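Local coordinates for Alpha/beta hydrolase (Paenibacillus sp. VTT E-133280, PDB 6TJ2), which probably hydrolyses methyl salicylate as an extracellular esterase with structural and functional homology to tobacco salicylic acid binding protein 2, at residues 87-92 against 206-212. Numbering follows the deposited sequence.
Sequences NNNVTH and PATPLFE
Asn87 and Asn88 turn their carbonyl oxygens to the Pro206 ring, Asn88 O lying 3.7 Å from Pro206 CB. A type I turn, Asn87 to Val90, carries an Asx turn from the Asn87 side chain. Where two loops of one chain meet with few direct bonds, water can join them: one molecule, accepting from Thr208 N, lies 2.8 Å from both Asn88 O and Val90 O, and a second bridges Asn89 O and Thr208 OG1, a hydroxyl also bonded to Asn173. Val90 keeps CG1 between its backbone N and carbonyl carbon (chi1 74°), which sets that methyl against Pro206 CB at 3.7 Å and, more loosely, Pro209 CG. Beyond Thr91, the N-cap residue, His92 N gives a nearly straight bond (164°) of 2.7 Å to the syn lone pair of Glu212 OE1, so a carboxylate distant in sequence accepts the first N-H of helix 92-105, while the Thr91 side chain caps a later one. The His92 ring brings CD2 to Pro209 O near its plane, while NE2 is hydrogen-bonded to Ser121 OG, close to the probable nucleophile elbow. The contact joins the loop after strand 73-75 to helix 208-211, with Ile95 of helix 92-105 against Val90 and Pro209, and strand 174-175 beside Asn88 and Ala207.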
loop_
_atom_site.group_PDB
_atom_site.type_symbol
_atom_site.label_atom_id
_atom_site.label_comp_id
_atom_site.label_asym_id
_atom_site.label_seq_id
_atom_site.Cartn_x
_atom_site.Cartn_y
_atom_site.Cartn_z
ATOM N N ASN A 87 3.961 17.051 -34.599
ATOM C CA ASN A 87 2.538 17.130 -34.975
ATOM C C ASN A 87 1.716 17.434 -33.732
ATOM O O ASN A 87 1.268 16.503 -33.037
ATOM C CB ASN A 87 2.045 15.883 -35.663
ATOM C CG ASN A 87 0.646 16.051 -36.205
ATOM O OD1 ASN A 87 0.038 17.097 -35.999
ATOM N ND2 ASN A 87 0.127 15.001 -36.792
ATOM N N ASN A 88 1.539 18.710 -33.447
ATOM C CA ASN A 88 0.742 19.150 -32.284
ATOM C C ASN A 88 -0.719 18.709 -32.390
ATOM O O ASN A 88 -1.384 18.727 -31.358
ATOM C CB ASN A 88 0.882 20.664 -32.107
ATOM C CG ASN A 88 2.246 21.089 -31.597
ATOM O OD1 ASN A 88 2.980 20.272 -31.039
ATOM N ND2 ASN A 88 2.501 22.373 -31.674
ATOM N N ASN A 89 -1.166 18.328 -33.573
ATOM C CA ASN A 89 -2.558 17.921 -33.788
ATOM C C ASN A 89 -2.704 16.427 -33.981
ATOM O O ASN A 89 -3.767 15.943 -34.409
ATOM C CB ASN A 89 -3.172 18.708 -34.957
ATOM C CG ASN A 89 -3.321 20.190 -34.657
ATOM O OD1 ASN A 89 -3.447 20.623 -33.530
ATOM N ND2 ASN A 89 -3.481 20.963 -35.723
ATOM N N VAL A 90 -1.689 15.662 -33.586
ATOM C CA VAL A 90 -1.739 14.189 -33.688
ATOM C C VAL A 90 -2.939 13.631 -32.928
ATOM O O VAL A 90 -3.347 14.185 -31.887
ATOM C CB VAL A 90 -0.416 13.555 -33.232
ATOM C CG1 VAL A 90 -0.284 13.617 -31.723
ATOM C CG2 VAL A 90 -0.314 12.148 -33.701
ATOM N N THR A 91 -3.521 12.556 -33.490
ATOM C CA THR A 91 -4.646 11.845 -32.872
ATOM C C THR A 91 -4.228 10.502 -32.297
ATOM O O THR A 91 -3.189 9.945 -32.648
ATOM C CB THR A 91 -5.788 11.629 -33.859
ATOM O OG1 THR A 91 -5.328 10.681 -34.821
ATOM C CG2 THR A 91 -6.189 12.935 -34.519
ATOM N N HIS A 92 -5.083 9.965 -31.452
ATOM C CA HIS A 92 -4.833 8.603 -30.889
ATOM C C HIS A 92 -4.790 7.573 -32.007
ATOM O O HIS A 92 -3.946 6.640 -31.970
ATOM C CB HIS A 92 -5.919 8.237 -29.836
ATOM C CG HIS A 92 -5.395 7.273 -28.815
ATOM N ND1 HIS A 92 -5.297 5.938 -29.070
ATOM C CD2 HIS A 92 -4.978 7.502 -27.566
ATOM C CE1 HIS A 92 -4.873 5.341 -27.977
ATOM N NE2 HIS A 92 -4.593 6.272 -27.037
ATOM N N PRO A 206 1.419 16.767 -27.177
ATOM C CA PRO A 206 0.253 17.073 -28.022
ATOM C C PRO A 206 -1.023 16.590 -27.337
ATOM O O PRO A 206 -1.087 15.441 -26.874
ATOM C CB PRO A 206 0.491 16.281 -29.296
ATOM C CG PRO A 206 1.953 15.953 -29.318
ATOM C CD PRO A 206 2.368 15.883 -27.856
ATOM N N ALA A 207 -2.037 17.448 -27.206
ATOM C CA ALA A 207 -3.077 17.212 -26.203
ATOM C C ALA A 207 -4.214 16.328 -26.714
ATOM O O ALA A 207 -4.889 15.714 -25.887
ATOM C CB ALA A 207 -3.649 18.515 -25.708
ATOM N N THR A 208 -4.510 16.288 -27.998
ATOM C CA THR A 208 -5.739 15.618 -28.467
ATOM C C THR A 208 -5.850 14.182 -27.964
ATOM O O THR A 208 -6.906 13.794 -27.467
ATOM C CB THR A 208 -5.918 15.740 -29.970
ATOM O OG1 THR A 208 -6.005 17.136 -30.276
ATOM C CG2 THR A 208 -7.061 14.901 -30.477
ATOM N N PRO A 209 -4.805 13.342 -28.042
ATOM C CA PRO A 209 -4.964 11.949 -27.675
ATOM C C PRO A 209 -5.298 11.750 -26.196
ATOM O O PRO A 209 -5.790 10.653 -25.876
ATOM C CB PRO A 209 -3.613 11.315 -28.041
ATOM C CG PRO A 209 -3.073 12.220 -29.115
ATOM C CD PRO A 209 -3.503 13.613 -28.664
ATOM N N LEU A 210 -4.978 12.691 -25.361
ATOM C CA LEU A 210 -5.271 12.555 -23.908
ATOM C C LEU A 210 -6.763 12.730 -23.651
ATOM O O LEU A 210 -7.264 12.223 -22.653
ATOM C CB LEU A 210 -4.460 13.579 -23.132
ATOM C CG LEU A 210 -2.994 13.231 -22.873
ATOM C CD1 LEU A 210 -2.219 12.972 -24.157
ATOM C CD2 LEU A 210 -2.343 14.384 -22.100
ATOM N N PHE A 211 -7.476 13.447 -24.507
ATOM C CA PHE A 211 -8.889 13.811 -24.268
ATOM C C PHE A 211 -9.835 13.033 -25.171
ATOM O O PHE A 211 -11.074 13.097 -24.942
ATOM C CB PHE A 211 -9.087 15.308 -24.457
ATOM C CG PHE A 211 -8.391 16.129 -23.421
ATOM C CD1 PHE A 211 -9.039 16.407 -22.225
ATOM C CD2 PHE A 211 -7.109 16.592 -23.598
ATOM C CE1 PHE A 211 -8.404 17.129 -21.232
ATOM C CE2 PHE A 211 -6.490 17.337 -22.607
ATOM C CZ PHE A 211 -7.116 17.579 -21.418
ATOM N N GLU A 212 -9.363 12.263 -26.137
ATOM C CA GLU A 212 -10.252 11.478 -27.034
ATOM C C GLU A 212 -10.853 10.302 -26.281
ATOM O O GLU A 212 -10.163 9.543 -25.547
ATOM C CB GLU A 212 -9.484 10.993 -28.259
ATOM C CG GLU A 212 -9.108 12.059 -29.233
ATOM C CD GLU A 212 -8.342 11.490 -30.395
ATOM O OE1 GLU A 212 -7.126 11.315 -30.280
ATOM O OE2 GLU A 212 -8.990 11.237 -31.447
HETATM O O HOH W 1 -2.710 16.452 -30.374
HETATM O O HOH W 2 -6.014 17.065 -33.103
#